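Local coordinates for flap endonuclease 1 (Methanocaldococcus jannaschii, PDB 1A76), which cleaves 5' flaps from branched DNA in replication and repair, probably with the help of two bound magnesium ions, and also acts as a 5'-3' exonuclease, at residues Ile9-Ile14 with Glu196-Asn201; Val78-Pro83 with Glu152-Ala157; Pro145-Pro150 with Asp272-Ser277. All coordinates share one frame; numbering follows the deposited sequence.

Contact 1. Residues Ile9-Ile14 with Glu196-Asn201; sequences IPKNII and ELIELN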
loop_
_atom_site.group_PDB
_atom_site.type_symbol
_atom_site.label_atom_id
_atom_site.label_comp_id
_atom_site.label_asym_id
_atom_site.label_seq_id
_atom_site.Cartn_x
_atom_site.Cartn_y
_atom_site.Cartn_z
ATOM N N ILE A 9 9.752 7.253 -15.988
ATOM C CA ILE A 9 10.198 5.879 -16.116
ATOM C C ILE A 9 9.372 5.098 -17.119
ATOM O O ILE A 9 8.202 5.409 -17.350
ATOM C CB ILE A 9 10.162 5.159 -14.752
ATOM C CG1 ILE A 9 8.727 5.084 -14.234
ATOM C CG2 ILE A 9 11.023 5.916 -13.745
ATOM C CD1 ILE A 9 8.614 4.457 -12.867
ATOM N N PRO A 10 9.988 4.094 -17.766
ATOM C CA PRO A 10 9.240 3.289 -18.739
ATOM C C PRO A 10 8.144 2.479 -18.053
ATOM O O PRO A 10 8.308 2.016 -16.929
ATOM C CB PRO A 10 10.307 2.400 -19.388
ATOM C CG PRO A 10 11.454 2.379 -18.413
ATOM C CD PRO A 10 11.411 3.697 -17.675
ATOM N N LYS A 11 7.007 2.347 -18.724
ATOM C CA LYS A 11 5.893 1.577 -18.191
ATOM C C LYS A 11 5.001 1.226 -19.356
ATOM O O LYS A 11 5.097 1.840 -20.414
ATOM C CB LYS A 11 5.116 2.385 -17.154
ATOM C CG LYS A 11 4.316 3.523 -17.733
ATOM C CD LYS A 11 4.922 4.858 -17.346
ATOM C CE LYS A 11 4.249 5.421 -16.118
ATOM N NZ LYS A 11 4.553 4.565 -14.945
ATOM N N ASN A 12 4.144 0.228 -19.181
ATOM C CA ASN A 12 3.260 -0.165 -20.266
ATOM C C ASN A 12 1.868 -0.543 -19.792
ATOM O O ASN A 12 1.688 -1.128 -18.720
ATOM C CB ASN A 12 3.868 -1.340 -21.039
ATOM C CG ASN A 12 5.217 -0.998 -21.663
ATOM O OD1 ASN A 12 5.283 -0.344 -22.704
ATOM N ND2 ASN A 12 6.297 -1.437 -21.025
ATOM N N ILE A 13 0.888 -0.207 -20.606
ATOM C CA ILE A 13 -0.498 -0.546 -20.310
ATOM C C ILE A 13 -0.581 -2.056 -20.511
ATOM O O ILE A 13 0.026 -2.600 -21.437
ATOM C CB ILE A 13 -1.490 0.170 -21.291
ATOM C CG1 ILE A 13 -1.748 1.613 -20.834
ATOM C CG2 ILE A 13 -2.811 -0.615 -21.376
ATOM C CD1 ILE A 13 -2.309 2.554 -21.953
ATOM N N ILE A 14 -1.287 -2.738 -19.621
ATOM C CA ILE A 14 -1.462 -4.177 -19.748
ATOM C C ILE A 14 -2.955 -4.478 -19.637
ATOM O O ILE A 14 -3.658 -3.859 -18.843
ATOM C CB ILE A 14 -0.669 -4.965 -18.647
ATOM C CG1 ILE A 14 -0.714 -6.465 -18.956
ATOM C CG2 ILE A 14 -1.245 -4.677 -17.251
ATOM C CD1 ILE A 14 0.304 -7.311 -18.190
ATOM N N GLU A 196 -1.546 -0.705 -15.446
ATOM C CA GLU A 196 -0.222 -0.306 -15.892
ATOM C C GLU A 196 0.870 -1.125 -15.204
ATOM O O GLU A 196 0.936 -1.201 -13.968
ATOM C CB GLU A 196 -0.003 1.180 -15.612
ATOM C CG GLU A 196 1.470 1.611 -15.599
ATOM C CD GLU A 196 1.630 3.110 -15.391
ATOM O OE1 GLU A 196 1.139 3.875 -16.239
ATOM O OE2 GLU A 196 2.239 3.524 -14.381
ATOM N N LEU A 197 1.726 -1.730 -16.013
ATOM C CA LEU A 197 2.809 -2.535 -15.481
ATOM C C LEU A 197 4.146 -1.809 -15.582
ATOM O O LEU A 197 4.475 -1.211 -16.616
ATOM C CB LEU A 197 2.893 -3.869 -16.236
ATOM C CG LEU A 197 4.100 -4.755 -15.908
ATOM C CD1 LEU A 197 3.916 -5.380 -14.540
ATOM C CD2 LEU A 197 4.265 -5.817 -16.976
ATOM N N ILE A 198 4.900 -1.858 -14.488
ATOM C CA ILE A 198 6.230 -1.261 -14.430
ATOM C C ILE A 198 7.178 -2.399 -14.065
ATOM O O ILE A 198 7.023 -3.032 -13.016
ATOM C CB ILE A 198 6.357 -0.153 -13.341
ATOM C CG1 ILE A 198 5.377 0.993 -13.612
ATOM C CG2 ILE A 198 7.788 0.412 -13.346
ATOM C CD1 ILE A 198 4.166 1.009 -12.703
ATOM N N GLU A 199 8.132 -2.686 -14.946
ATOM C CA GLU A 199 9.121 -3.733 -14.691
ATOM C C GLU A 199 10.420 -3.054 -14.303
ATOM O O GLU A 199 10.997 -2.331 -15.110
ATOM C CB GLU A 199 9.359 -4.597 -15.943
ATOM C CG GLU A 199 9.875 -5.996 -15.616
ATOM C CD GLU A 199 10.587 -6.674 -16.780
ATOM O OE1 GLU A 199 10.234 -6.389 -17.944
ATOM O OE2 GLU A 199 11.499 -7.498 -16.527
ATOM N N LEU A 200 10.877 -3.293 -13.078
ATOM C CA LEU A 200 12.108 -2.679 -12.563
ATOM C C LEU A 200 13.320 -2.873 -13.485
ATOM O O LEU A 200 14.063 -1.928 -13.747
ATOM C CB LEU A 200 12.422 -3.216 -11.163
ATOM C CG LEU A 200 13.612 -2.616 -10.379
ATOM C CD1 LEU A 200 13.399 -1.114 -10.116
ATOM C CD2 LEU A 200 13.781 -3.359 -9.051
ATOM N N ASN A 201 13.513 -4.093 -13.977
ATOM C CA ASN A 201 14.624 -4.368 -14.875
ATOM C C ASN A 201 14.563 -3.454 -16.088
ATOM O O ASN A 201 15.584 -2.946 -16.531
ATOM C CB ASN A 201 14.610 -5.825 -15.343
ATOM C CG ASN A 201 15.930 -6.240 -15.963
ATOM O OD1 ASN A 201 16.970 -6.205 -15.307
ATOM N ND2 ASN A 201 15.897 -6.627 -17.230
#

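Contact 2. Residues Val78-Pro83 with Glu152-Ala157; sequences VFDGEP and EGEAQA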
loop_
_atom_site.group_PDB
_atom_site.type_symbol
_atom_site.label_atom_id
_atom_site.label_comp_id
_atom_site.label_asym_id
_atom_site.label_seq_id
_atom_site.Cartn_x
_atom_site.Cartn_y
_atom_site.Cartn_z
ATOM N N VAL A 78 -1.484 -7.330 1.947
ATOM C CA VAL A 78 -0.387 -7.015 2.845
ATOM C C VAL A 78 -0.662 -5.730 3.606
ATOM O O VAL A 78 -0.832 -4.653 3.018
ATOM C CB VAL A 78 0.940 -6.875 2.078
ATOM C CG1 VAL A 78 2.088 -6.802 3.052
ATOM C CG2 VAL A 78 1.133 -8.052 1.155
ATOM N N PHE A 79 -0.697 -5.847 4.931
ATOM C CA PHE A 79 -0.958 -4.701 5.773
ATOM C C PHE A 79 0.301 -4.225 6.479
ATOM O O PHE A 79 1.295 -4.946 6.539
ATOM C CB PHE A 79 -2.075 -5.046 6.753
ATOM C CG PHE A 79 -3.407 -5.259 6.081
ATOM C CD1 PHE A 79 -4.245 -4.173 5.803
ATOM C CD2 PHE A 79 -3.814 -6.537 5.700
ATOM C CE1 PHE A 79 -5.469 -4.357 5.155
ATOM C CE2 PHE A 79 -5.034 -6.737 5.051
ATOM C CZ PHE A 79 -5.864 -5.648 4.776
ATOM N N ASP A 80 0.257 -2.995 6.982
ATOM C CA ASP A 80 1.400 -2.387 7.656
ATOM C C ASP A 80 1.625 -2.935 9.055
ATOM O O ASP A 80 2.759 -2.990 9.539
ATOM C CB ASP A 80 1.204 -0.867 7.777
ATOM C CG ASP A 80 1.507 -0.121 6.491
ATOM O OD1 ASP A 80 2.087 -0.713 5.571
ATOM O OD2 ASP A 80 1.163 1.071 6.397
ATOM N N GLY A 81 0.550 -3.354 9.710
ATOM C CA GLY A 81 0.697 -3.814 11.080
ATOM C C GLY A 81 0.895 -2.507 11.829
ATOM O O GLY A 81 1.982 -2.196 12.318
ATOM N N GLU A 82 -0.184 -1.733 11.872
ATOM C CA GLU A 82 -0.242 -0.412 12.491
ATOM C C GLU A 82 0.177 -0.277 13.960
ATOM O O GLU A 82 0.879 0.667 14.319
ATOM C CB GLU A 82 -1.658 0.146 12.319
ATOM C CG GLU A 82 -2.497 -0.597 11.273
ATOM C CD GLU A 82 -2.880 -2.006 11.709
ATOM O OE1 GLU A 82 -3.587 -2.145 12.735
ATOM O OE2 GLU A 82 -2.473 -2.971 11.021
ATOM N N PRO A 83 -0.263 -1.202 14.831
ATOM C CA PRO A 83 0.104 -1.123 16.251
ATOM C C PRO A 83 1.503 -0.553 16.512
ATOM O O PRO A 83 2.445 -0.790 15.737
ATOM C CB PRO A 83 -0.046 -2.564 16.731
ATOM C CG PRO A 83 -1.174 -3.101 15.893
ATOM C CD PRO A 83 -1.121 -2.371 14.555
ATOM N N GLU A 152 6.644 -1.563 7.099
ATOM C CA GLU A 152 6.047 -1.082 5.854
ATOM C C GLU A 152 5.488 -2.219 5.010
ATOM O O GLU A 152 6.207 -3.149 4.648
ATOM C CB GLU A 152 7.078 -0.306 5.032
ATOM C CG GLU A 152 7.489 1.020 5.662
ATOM C CD GLU A 152 6.641 2.183 5.183
ATOM O OE1 GLU A 152 5.465 2.273 5.597
ATOM O OE2 GLU A 152 7.155 3.007 4.391
ATOM N N GLY A 153 4.201 -2.130 4.692
ATOM C CA GLY A 153 3.567 -3.161 3.892
ATOM C C GLY A 153 4.117 -3.210 2.479
ATOM O O GLY A 153 4.218 -4.278 1.892
ATOM N N GLU A 154 4.468 -2.053 1.929
ATOM C CA GLU A 154 5.008 -2.003 0.574
ATOM C C GLU A 154 6.331 -2.744 0.519
ATOM O O GLU A 154 6.674 -3.320 -0.507
ATOM C CB GLU A 154 5.195 -0.554 0.112
ATOM C CG GLU A 154 6.161 0.234 0.948
ATOM C CD GLU A 154 5.470 1.181 1.898
ATOM O OE1 GLU A 154 4.491 0.764 2.549
ATOM O OE2 GLU A 154 5.914 2.345 1.995
ATOM N N ALA A 155 7.071 -2.725 1.628
ATOM C CA ALA A 155 8.353 -3.426 1.701
ATOM C C ALA A 155 8.131 -4.918 1.772
ATOM O O ALA A 155 8.852 -5.680 1.152
ATOM C CB ALA A 155 9.151 -2.978 2.912
ATOM N N GLN A 156 7.138 -5.336 2.548
ATOM C CA GLN A 156 6.827 -6.755 2.683
ATOM C C GLN A 156 6.342 -7.309 1.349
ATOM O O GLN A 156 6.728 -8.404 0.941
ATOM C CB GLN A 156 5.749 -6.976 3.752
ATOM C CG GLN A 156 5.248 -8.412 3.832
ATOM C CD GLN A 156 6.305 -9.387 4.339
ATOM O OE1 GLN A 156 7.193 -9.015 5.111
ATOM N NE2 GLN A 156 6.208 -10.640 3.910
ATOM N N ALA A 157 5.502 -6.544 0.663
ATOM C CA ALA A 157 4.961 -6.974 -0.629
ATOM C C ALA A 157 6.072 -7.091 -1.662
ATOM O O ALA A 157 6.079 -8.019 -2.486
ATOM C CB ALA A 157 3.897 -5.985 -1.109
#

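Contact 3. Residues Pro145-Pro150 with Asp272-Ser277; sequences PYVEAP and DNYSLS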
loop_
_atom_site.group_PDB
_atom_site.type_symbol
_atom_site.label_atom_id
_atom_site.label_comp_id
_atom_site.label_asym_id
_atom_site.label_seq_id
_atom_site.Cartn_x
_atom_site.Cartn_y
_atom_site.Cartn_z
ATOM N N PRO A 145 -6.284 -14.606 2.091
ATOM C CA PRO A 145 -5.124 -14.429 2.970
ATOM C C PRO A 145 -4.507 -13.038 3.011
ATOM O O PRO A 145 -4.464 -12.327 2.002
ATOM C CB PRO A 145 -4.136 -15.467 2.451
ATOM C CG PRO A 145 -4.445 -15.538 0.985
ATOM C CD PRO A 145 -5.932 -15.359 0.873
ATOM N N TYR A 146 -4.033 -12.659 4.191
ATOM C CA TYR A 146 -3.377 -11.378 4.371
ATOM C C TYR A 146 -2.157 -11.545 5.254
ATOM O O TYR A 146 -2.026 -12.538 5.960
ATOM C CB TYR A 146 -4.330 -10.326 4.973
ATOM C CG TYR A 146 -4.790 -10.537 6.409
ATOM C CD1 TYR A 146 -3.983 -10.170 7.495
ATOM C CD2 TYR A 146 -6.066 -11.038 6.680
ATOM C CE1 TYR A 146 -4.443 -10.295 8.818
ATOM C CE2 TYR A 146 -6.531 -11.165 7.990
ATOM C CZ TYR A 146 -5.721 -10.793 9.050
ATOM O OH TYR A 146 -6.201 -10.918 10.332
ATOM N N VAL A 147 -1.249 -10.582 5.174
ATOM C CA VAL A 147 -0.041 -10.588 5.978
ATOM C C VAL A 147 0.027 -9.267 6.708
ATOM O O VAL A 147 -0.387 -8.237 6.186
ATOM C CB VAL A 147 1.252 -10.676 5.127
ATOM C CG1 VAL A 147 2.376 -11.326 5.958
ATOM C CG2 VAL A 147 1.008 -11.428 3.853
ATOM N N GLU A 148 0.524 -9.303 7.932
ATOM C CA GLU A 148 0.706 -8.092 8.698
ATOM C C GLU A 148 2.228 -7.962 8.701
ATOM O O GLU A 148 2.931 -8.687 9.401
ATOM C CB GLU A 148 0.121 -8.272 10.100
ATOM C CG GLU A 148 -1.296 -8.837 10.041
ATOM C CD GLU A 148 -1.953 -8.983 11.398
ATOM O OE1 GLU A 148 -2.612 -8.019 11.840
ATOM O OE2 GLU A 148 -1.823 -10.066 12.015
ATOM N N ALA A 149 2.732 -7.072 7.857
ATOM C CA ALA A 149 4.167 -6.861 7.745
ATOM C C ALA A 149 4.778 -6.359 9.049
ATOM O O ALA A 149 4.090 -5.759 9.874
ATOM C CB ALA A 149 4.455 -5.859 6.623
ATOM N N PRO A 150 6.081 -6.624 9.258
ATOM C CA PRO A 150 6.780 -6.177 10.469
ATOM C C PRO A 150 6.704 -4.652 10.552
ATOM O O PRO A 150 6.628 -4.081 11.632
ATOM C CB PRO A 150 8.216 -6.655 10.265
ATOM C CG PRO A 150 8.139 -7.716 9.220
ATOM C CD PRO A 150 6.962 -7.394 8.358
ATOM N N ASP A 272 8.500 -14.256 6.561
ATOM C CA ASP A 272 8.195 -15.379 5.689
ATOM C C ASP A 272 6.954 -16.091 6.216
ATOM O O ASP A 272 6.445 -17.012 5.588
ATOM C CB ASP A 272 9.370 -16.351 5.653
ATOM C CG ASP A 272 10.561 -15.790 4.919
ATOM O OD1 ASP A 272 10.400 -15.446 3.735
ATOM O OD2 ASP A 272 11.652 -15.691 5.521
ATOM N N ASN A 273 6.471 -15.646 7.371
ATOM C CA ASN A 273 5.298 -16.247 7.988
ATOM C C ASN A 273 3.971 -15.803 7.383
ATOM O O ASN A 273 3.318 -14.892 7.882
ATOM C CB ASN A 273 5.283 -15.958 9.488
ATOM C CG ASN A 273 4.358 -16.889 10.248
ATOM O OD1 ASN A 273 3.757 -17.794 9.667
ATOM N ND2 ASN A 273 4.237 -16.671 11.553
ATOM N N TYR A 274 3.575 -16.461 6.302
ATOM C CA TYR A 274 2.314 -16.153 5.641
ATOM C C TYR A 274 1.968 -17.314 4.730
ATOM O O TYR A 274 2.776 -18.219 4.537
ATOM C CB TYR A 274 2.430 -14.853 4.824
ATOM C CG TYR A 274 3.531 -14.870 3.785
ATOM C CD1 TYR A 274 3.407 -15.630 2.621
ATOM C CD2 TYR A 274 4.701 -14.139 3.970
ATOM C CE1 TYR A 274 4.420 -15.662 1.671
ATOM C CE2 TYR A 274 5.718 -14.162 3.027
ATOM C CZ TYR A 274 5.575 -14.922 1.882
ATOM O OH TYR A 274 6.581 -14.939 0.947
ATOM N N SER A 275 0.764 -17.292 4.178
ATOM C CA SER A 275 0.314 -18.336 3.271
ATOM C C SER A 275 -0.495 -17.703 2.157
ATOM O O SER A 275 -1.224 -16.742 2.375
ATOM C CB SER A 275 -0.547 -19.366 4.010
ATOM O OG SER A 275 -0.907 -20.424 3.146
ATOM N N LEU A 276 -0.355 -18.248 0.959
ATOM C CA LEU A 276 -1.062 -17.749 -0.206
ATOM C C LEU A 276 -2.333 -18.568 -0.433
ATOM O O LEU A 276 -3.101 -18.302 -1.356
ATOM C CB LEU A 276 -0.148 -17.844 -1.429
ATOM C CG LEU A 276 1.010 -16.842 -1.505
ATOM C CD1 LEU A 276 2.007 -17.123 -0.395
ATOM C CD2 LEU A 276 1.684 -16.940 -2.866
ATOM N N SER A 277 -2.551 -19.554 0.435
ATOM C CA SER A 277 -3.704 -20.433 0.347
ATOM C C SER A 277 -5.021 -19.700 0.561
ATOM O O SER A 277 -5.129 -18.840 1.432
ATOM C CB SER A 277 -3.591 -21.556 1.387
ATOM O OG SER A 277 -2.620 -22.515 1.011
#

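Contact 1. Residues Ile9-Ile14 with Glu196-Asn201
Lys11 and Glu196 form a salt bridge beside a short antiparallel pairing of strands 12-13 and 196-199. Lys11 NZ lies 2.6 Å from Glu196 OE2 and meets it from above the carboxylate plane, 60° out of it. The lysine chain is bent at each torsion beyond CB, which folds its ammonium back over the extended Glu196. Tyr174 OH is hydrogen-bonded to both Lys11 NZ and Glu196 OE2, and Arg186 adds a second salt bridge to OE2. A glutamine in place of Glu196 would probably leave Lys11 and Arg186 without their shared negative charge. Lys11 CB packs 3.8 Å from Ile198 CG1. The backbone pairing is tight. Asn12 and Leu197 are a hydrogen-bonded pair. Asn12 N is 3.0 Å from Leu197 O. Leu197 N is 2.8 Å from Asn12 O. Next to them, Ile13 and Glu196 are a non-hydrogen-bonded pair. Two apolar contacts are looser: Ile9 CD1 reaches Ile198 CG2 at 4.2 Å, and Ile14 CG2 reaches Leu197 CB at 4.3 Å. Asn12 and Ile13 are exposed, on opposite faces of the sheet. Strand 12-13 is an outer strand of the mixed sheet. Strand 196-199 runs between it and strand 183-186, and Pro10 and Asn12 touch Glu202 of helix 200-207.

Contact 2. Residues Val78-Pro83 with Glu152-Ala157
This contact lies at the two-metal active site of a FEN1 nuclease, whose N-terminal part belongs to the PIN clan. It joins the end of strand 74-79, in the N-domain, to the start of helix 153-162, in the I-domain. Three acidic residues of the first metal site meet here. Glu152 and Glu154 are magnesium ligands by experiment, and Asp80 is a predicted one. In this crystal Glu154 OE1 binds a manganese ion.

Asp80 makes the polar link. Asp80 OD1 accepts a hydrogen bond from Gly153 N at 2.7 Å, on the anti side of the carboxylate and 25° out of its plane. The bond is bent, with 148° at the hydrogen. It comes from the first turn of the helix, just after the N-cap position Glu152, and probably helps to hold the carboxylate in place. Asp80 OD1 lies 4.1 Å from Glu154 OE1 and 4.5 Å from Glu152 OE1. This crowding of acids suits a site that binds cations; Asp27 and Asp224 bring further carboxylates near Glu154.

Gly153 packs where a side chain would not fit: a CB there would collide with Asp80 OD1. Further along, the buried Val78 fills the angle between strand and helix. Val78 CG1 stands anti to the backbone N (chi1 -170°) and reaches the helix 3.6 Å from Gln156 CG. The amide of Gln156 turns elsewhere, its NE2 bonding to Thr271 O. The other methyl, Val78 CG2, meets Ala157 CB at 4.1 Å.

Contact 3. Residues Pro145-Pro150 with Asp272-Ser277
Pro145 and Val147 pack against the loop 272-277, and together with Tyr274 they have the most surface buried by this contact. The touching parts of the two segments run nearly antiparallel, 164° apart, but the link between them is made by packing and not by strand pairing. The Pro145 ring sits against two backbone carbonyls. Pro145 CB is 3.2 Å from Ser275 O, and Pro145 CG is 3.4 Å from Ser277 O. An ST turn shapes the loop here, with Ser275 OG accepting from Ser277 N. Val147 sends both methyls to one atom: Val147 CG1 lies 3.7 Å and Val147 CG2 3.8 Å from Tyr274 CB. CG1 also approaches the ring obliquely at CD2. Tyr274 CG stands between the backbone N and the carbonyl carbon (chi1 57°), and the side chain then leads away from the strand. Tyr274 OH is hydrogen-bonded to Asp165. One ring face is met by Asp272 O, 3.7 Å above the plane, toward the rim.

Ser275 and Ser277 are at the exposed border. Strand 146-148 is an outer strand of the sheet, beside strand 74-79, where Ile76 touches Pro145 and Val147. Tyr274 also rests on Gln156 and Met160 of helix 153-162, so the loop bridges the sheet edge and this helix.

In the fold
All three contacts reach the same mixed sheet. Contacts 1 and 3 involve its opposite outer strands, 12-13 and 146-148, and their centres are about 26 Å apart. Contact 2 lies at the active site, with the side chain of Glu154 about 2 Å from a bound manganese ion. Contacts 2 and 3 adjoin, with centres about 10 Å apart. Phe79 N is 2.7 Å from Val147 O, and Phe79 O is 2.9 Å from Ala149 N, both probable hydrogen bonds between neighbouring strands. The nearest atoms of contacts 1 and 2 are about 11 Å apart. Contacts 1 and 3 both lie outside the metal site: the Val147 side chain is about 13 Å and the Ile9 side chain about 14 Å from a bound manganese ion.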